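PDB 3S9V: abietadiene synthase, chloroplastic from Abies grandis, which is a largely helical member of the terpene synthase family, with a terpene synthase N-terminal domain and a metal-binding domain. Local coordinates for residues 508-514 with 524-528; 514-520 with 742-746. One frame throughout, in Å; residues are numbered along the deposited sequence.

Contact 1: 508-514 with 524-528; sequences YFSPASF and REVYT
P511 lies over one face of the Y527 ring, its CB 4.0 Å from the Y527 ring centroid, a CH-pi contact. F514 meets the same ring differently: its edge, led by CZ, points toward the Y527 face in an offset edge-to-face pair, planes 70° apart, with F514 CZ 3.6 Å from Y527 CE2. P511 CA also sits over a face of the F514 ring, so the proline packs against both aromatics. The Y508 ring has A512 CB over one face and T528 OG1 at its edge, near the ring plane, 3.4 Å from Y508 CD1. A chi1 of 176°, CG opposite the backbone N, carries the Y508 ring toward R524 until OH lies 3.5 Å from R524 NE. Both of these polar groups turn to E481 of helix 461-491, the arginine by a salt bridge and the phenol by a hydrogen bond, while Y527 OH bonds to T750. The axes of segments 508-514 and 524-528 approach to 8.8 Å and run roughly antiparallel, at 145°; all eight touching residues are buried. T528 OG1 donates to R524 O, 2.8 Å away, from the face opposite T528 N. With no hydrogen bond between the two segments, apolar and aromatic packing joins helices 504-514 and 521-541, while Y508 OH, R524 NE, Y527 OH and T528 OG1 find their polar partners elsewhere or within their own helix.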
# COMPACT_ATOMS: atom_id res chain seq x y z
N TYR A 508 18.18 -4.61 17.78
CA TYR A 508 18.65 -4.85 16.42
C TYR A 508 17.48 -4.94 15.45
O TYR A 508 17.60 -4.66 14.26
CB TYR A 508 19.48 -6.13 16.35
CG TYR A 508 19.91 -6.46 14.94
CD1 TYR A 508 20.82 -5.66 14.27
CD2 TYR A 508 19.35 -7.55 14.26
CE1 TYR A 508 21.16 -5.91 12.94
CE2 TYR A 508 19.68 -7.81 12.94
CZ TYR A 508 20.58 -6.98 12.28
OH TYR A 508 20.89 -7.21 10.96
N PHE A 509 16.33 -5.35 15.98
CA PHE A 509 15.12 -5.48 15.18
C PHE A 509 14.77 -4.17 14.49
O PHE A 509 14.40 -4.15 13.31
CB PHE A 509 13.94 -5.90 16.06
CG PHE A 509 12.60 -5.53 15.48
CD1 PHE A 509 12.08 -6.21 14.38
CD2 PHE A 509 11.86 -4.49 16.02
CE1 PHE A 509 10.86 -5.85 13.83
CE2 PHE A 509 10.62 -4.12 15.48
CZ PHE A 509 10.13 -4.80 14.38
N SER A 510 14.87 -3.07 15.24
CA SER A 510 14.54 -1.76 14.72
C SER A 510 15.14 -1.42 13.37
O SER A 510 14.43 -1.36 12.37
CB SER A 510 14.90 -0.68 15.75
OG SER A 510 14.11 -0.82 16.91
N PRO A 511 16.46 -1.19 13.30
CA PRO A 511 17.00 -0.86 11.98
C PRO A 511 16.81 -1.98 10.96
O PRO A 511 16.63 -1.72 9.77
CB PRO A 511 18.47 -0.58 12.28
CG PRO A 511 18.76 -1.54 13.38
CD PRO A 511 17.54 -1.40 14.28
N ALA A 512 16.85 -3.22 11.42
CA ALA A 512 16.69 -4.36 10.53
C ALA A 512 15.32 -4.34 9.85
O ALA A 512 15.17 -4.81 8.74
CB ALA A 512 16.87 -5.66 11.32
N SER A 513 14.33 -3.79 10.53
CA SER A 513 12.99 -3.73 9.99
C SER A 513 12.81 -2.69 8.88
O SER A 513 11.88 -2.81 8.07
CB SER A 513 11.98 -3.45 11.10
OG SER A 513 11.95 -2.06 11.41
N PHE A 514 13.67 -1.67 8.82
CA PHE A 514 13.52 -0.64 7.79
C PHE A 514 14.70 -0.41 6.85
O PHE A 514 14.49 -0.17 5.66
CB PHE A 514 13.03 0.69 8.40
CG PHE A 514 14.00 1.34 9.35
CD1 PHE A 514 15.05 2.13 8.87
CD2 PHE A 514 13.84 1.20 10.73
CE1 PHE A 514 15.94 2.76 9.76
CE2 PHE A 514 14.72 1.83 11.62
CZ PHE A 514 15.77 2.61 11.13
N ARG A 524 23.49 -0.56 10.21
CA ARG A 524 22.66 -1.32 11.14
C ARG A 524 23.42 -1.60 12.44
O ARG A 524 22.85 -1.51 13.55
CB ARG A 524 22.25 -2.66 10.52
CG ARG A 524 21.14 -2.57 9.48
CD ARG A 524 20.54 -3.95 9.25
NE ARG A 524 21.41 -4.80 8.43
CZ ARG A 524 21.58 -4.65 7.12
NH1 ARG A 524 20.95 -3.68 6.47
NH2 ARG A 524 22.38 -5.47 6.46
N GLU A 525 24.69 -1.94 12.30
CA GLU A 525 25.54 -2.26 13.45
C GLU A 525 25.68 -1.04 14.35
O GLU A 525 25.40 -1.10 15.55
CB GLU A 525 26.92 -2.71 12.98
CG GLU A 525 27.89 -3.10 14.10
CD GLU A 525 29.34 -3.02 13.66
OE1 GLU A 525 29.68 -3.59 12.60
OE2 GLU A 525 30.16 -2.39 14.37
N VAL A 526 26.10 0.07 13.76
CA VAL A 526 26.29 1.30 14.51
C VAL A 526 24.98 1.84 15.09
O VAL A 526 24.98 2.44 16.14
CB VAL A 526 26.95 2.39 13.63
CG1 VAL A 526 27.15 3.66 14.44
CG2 VAL A 526 28.29 1.88 13.10
N TYR A 527 23.88 1.59 14.39
CA TYR A 527 22.57 2.04 14.84
C TYR A 527 22.24 1.27 16.11
O TYR A 527 21.80 1.83 17.12
CB TYR A 527 21.53 1.75 13.75
CG TYR A 527 20.15 2.32 14.00
CD1 TYR A 527 19.37 1.88 15.06
CD2 TYR A 527 19.64 3.31 13.16
CE1 TYR A 527 18.10 2.41 15.28
CE2 TYR A 527 18.37 3.84 13.36
CZ TYR A 527 17.61 3.38 14.43
OH TYR A 527 16.35 3.90 14.63
N THR A 528 22.47 -0.04 16.06
CA THR A 528 22.20 -0.92 17.18
C THR A 528 23.05 -0.61 18.41
O THR A 528 22.52 -0.54 19.53
CB THR A 528 22.43 -2.38 16.77
OG1 THR A 528 21.55 -2.70 15.68
CG2 THR A 528 22.17 -3.31 17.95

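Contact 2: 514-520 with 742-746; sequences FIFEPEF and IYKRL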
# COMPACT_ATOMS: atom_id res chain seq x y z
N PHE A 514 13.67 -1.67 8.82
CA PHE A 514 13.52 -0.64 7.79
C PHE A 514 14.70 -0.41 6.85
O PHE A 514 14.49 -0.17 5.66
CB PHE A 514 13.03 0.69 8.40
CG PHE A 514 14.00 1.34 9.35
CD1 PHE A 514 15.05 2.13 8.87
CD2 PHE A 514 13.84 1.20 10.73
CE1 PHE A 514 15.94 2.76 9.76
CE2 PHE A 514 14.72 1.83 11.62
CZ PHE A 514 15.77 2.61 11.13
N ILE A 515 15.94 -0.47 7.34
CA ILE A 515 17.10 -0.31 6.45
C ILE A 515 17.76 -1.68 6.39
O ILE A 515 18.88 -1.90 6.84
CB ILE A 515 18.14 0.73 6.97
CG1 ILE A 515 18.48 0.47 8.44
CG2 ILE A 515 17.59 2.14 6.77
CD1 ILE A 515 19.69 1.26 8.94
N PHE A 516 17.01 -2.60 5.79
CA PHE A 516 17.35 -4.00 5.64
C PHE A 516 18.37 -4.40 4.56
O PHE A 516 18.98 -5.46 4.67
CB PHE A 516 16.06 -4.76 5.40
CG PHE A 516 15.30 -4.26 4.20
CD1 PHE A 516 15.52 -4.80 2.94
CD2 PHE A 516 14.39 -3.21 4.33
CE1 PHE A 516 14.85 -4.31 1.83
CE2 PHE A 516 13.71 -2.71 3.22
CZ PHE A 516 13.94 -3.27 1.97
N GLU A 517 18.53 -3.58 3.53
CA GLU A 517 19.45 -3.94 2.44
C GLU A 517 20.83 -4.40 2.92
O GLU A 517 21.38 -3.85 3.88
CB GLU A 517 19.63 -2.76 1.47
CG GLU A 517 18.37 -2.30 0.73
CD GLU A 517 17.55 -1.27 1.50
OE1 GLU A 517 17.05 -0.31 0.87
OE2 GLU A 517 17.41 -1.41 2.74
N PRO A 518 21.41 -5.41 2.25
CA PRO A 518 22.74 -5.94 2.61
C PRO A 518 23.81 -4.85 2.64
O PRO A 518 24.78 -4.93 3.40
CB PRO A 518 23.00 -6.99 1.53
CG PRO A 518 21.63 -7.48 1.20
CD PRO A 518 20.83 -6.19 1.14
N GLU A 519 23.64 -3.82 1.80
CA GLU A 519 24.60 -2.72 1.71
C GLU A 519 24.70 -1.87 2.97
O GLU A 519 25.71 -1.19 3.18
CB GLU A 519 24.24 -1.80 0.54
CG GLU A 519 23.93 -2.52 -0.76
CD GLU A 519 22.44 -2.58 -1.07
OE1 GLU A 519 21.86 -1.52 -1.42
OE2 GLU A 519 21.86 -3.68 -0.95
N PHE A 520 23.66 -1.88 3.79
CA PHE A 520 23.63 -1.07 5.00
C PHE A 520 23.90 -1.87 6.28
O PHE A 520 23.36 -1.56 7.34
CB PHE A 520 22.27 -0.37 5.11
CG PHE A 520 21.92 0.49 3.92
CD1 PHE A 520 22.71 1.58 3.57
CD2 PHE A 520 20.78 0.21 3.15
CE1 PHE A 520 22.38 2.39 2.47
CE2 PHE A 520 20.44 1.02 2.04
CZ PHE A 520 21.24 2.10 1.70
N ILE A 742 18.21 7.82 1.76
CA ILE A 742 18.66 7.07 2.92
C ILE A 742 18.56 7.84 4.23
O ILE A 742 18.24 7.26 5.27
CB ILE A 742 20.10 6.55 2.73
CG1 ILE A 742 20.51 5.68 3.93
CG2 ILE A 742 21.06 7.71 2.60
CD1 ILE A 742 19.70 4.40 4.07
N TYR A 743 18.83 9.15 4.20
CA TYR A 743 18.76 9.95 5.42
C TYR A 743 17.31 10.22 5.83
O TYR A 743 17.00 10.30 7.02
CB TYR A 743 19.53 11.26 5.24
CG TYR A 743 20.98 11.04 4.86
CD1 TYR A 743 21.42 11.24 3.55
CD2 TYR A 743 21.92 10.59 5.80
CE1 TYR A 743 22.74 10.99 3.18
CE2 TYR A 743 23.24 10.33 5.44
CZ TYR A 743 23.65 10.54 4.12
OH TYR A 743 24.95 10.29 3.75
N LYS A 744 16.42 10.32 4.84
CA LYS A 744 15.00 10.53 5.13
C LYS A 744 14.41 9.27 5.76
O LYS A 744 13.53 9.35 6.61
CB LYS A 744 14.24 10.89 3.84
CG LYS A 744 14.66 12.24 3.29
CD LYS A 744 13.59 12.90 2.45
CE LYS A 744 13.42 12.23 1.11
NZ LYS A 744 12.36 12.94 0.33
N ARG A 745 14.91 8.11 5.35
CA ARG A 745 14.45 6.84 5.90
C ARG A 745 14.94 6.71 7.35
O ARG A 745 14.20 6.26 8.23
CB ARG A 745 14.96 5.67 5.06
CG ARG A 745 14.34 5.58 3.66
CD ARG A 745 15.06 4.56 2.77
NE ARG A 745 15.04 3.22 3.34
CZ ARG A 745 15.76 2.20 2.89
NH1 ARG A 745 16.59 2.37 1.86
NH2 ARG A 745 15.67 1.01 3.47
N LEU A 746 16.19 7.10 7.59
CA LEU A 746 16.75 7.02 8.94
C LEU A 746 15.95 7.88 9.90
O LEU A 746 15.70 7.49 11.04
CB LEU A 746 18.21 7.47 8.96
CG LEU A 746 19.24 6.43 8.53
CD1 LEU A 746 20.60 7.08 8.45
CD2 LEU A 746 19.24 5.28 9.53
O HOH W 1 12.86 2.59 4.76
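R745 reaches from helix 741-757 into the turn formed by 514-520 and grips E517 end-on in a salt bridge, one nitrogen to each carboxylate oxygen. The arginine chain extends and then bends at chi3, bringing the guanidinium to the carboxylate with the two planes 33° apart. NH2 carries the straighter bond, 3.1 Å to E517 OE2 on that oxygen's syn lone pair, with an N-H...O angle of 171°. NH1 lies 2.9 Å from E517 OE1, met on the syn side but out of the carboxylate plane. E517 bends at chi2 (87°), which folds its carboxylate back toward the arginine and lays OE2 over the centre of the F516 ring. NH2 also donates to F514 O at 2.8 Å, in the carbonyl plane and on a lone pair, while a water accepts from R745 NE and gives a weak bond to the same carbonyl. I515 CG2 covers one guanidinium face, 4.0 Å from R745 NH2, and also touches I742 CD1.

Beside the salt bridge, I742 extends toward F520 and sets its CD1 over one face of the F520 ring, 3.8 Å from the centroid, a CH-pi contact. L746 CD2 touches both I515 CD1, at 4.1 Å, and the edge of the F514 ring. Thus one arginine joins backbone and side chain of the turn between helices 504-514 and 521-541 to a helix far along the sequence. All three guanidinium nitrogens are engaged, which should fix its rotation, and the paired carboxylate probably remains ionised.

How the contacts relate
Contacts 1 and 2 adjoin, their centres about 9 Å apart, and share F514, whose ring edges meet Y527 in the first and L746 in the second while its carbonyl faces R745. Residues 514-520 connect the two helices of contact 1, so contact 2 ties that connection to helix 741-757. R524 adds a direct bridge: its NH1 is 2.6 Å from E517 O and 2.8 Å from I515 O, both probable hydrogen bonds. R524 from contact 1 and R745 from contact 2 thus hold different groups of the same loop. Helix 741-757 also reaches contact 1 through T750, the partner of Y527 OH.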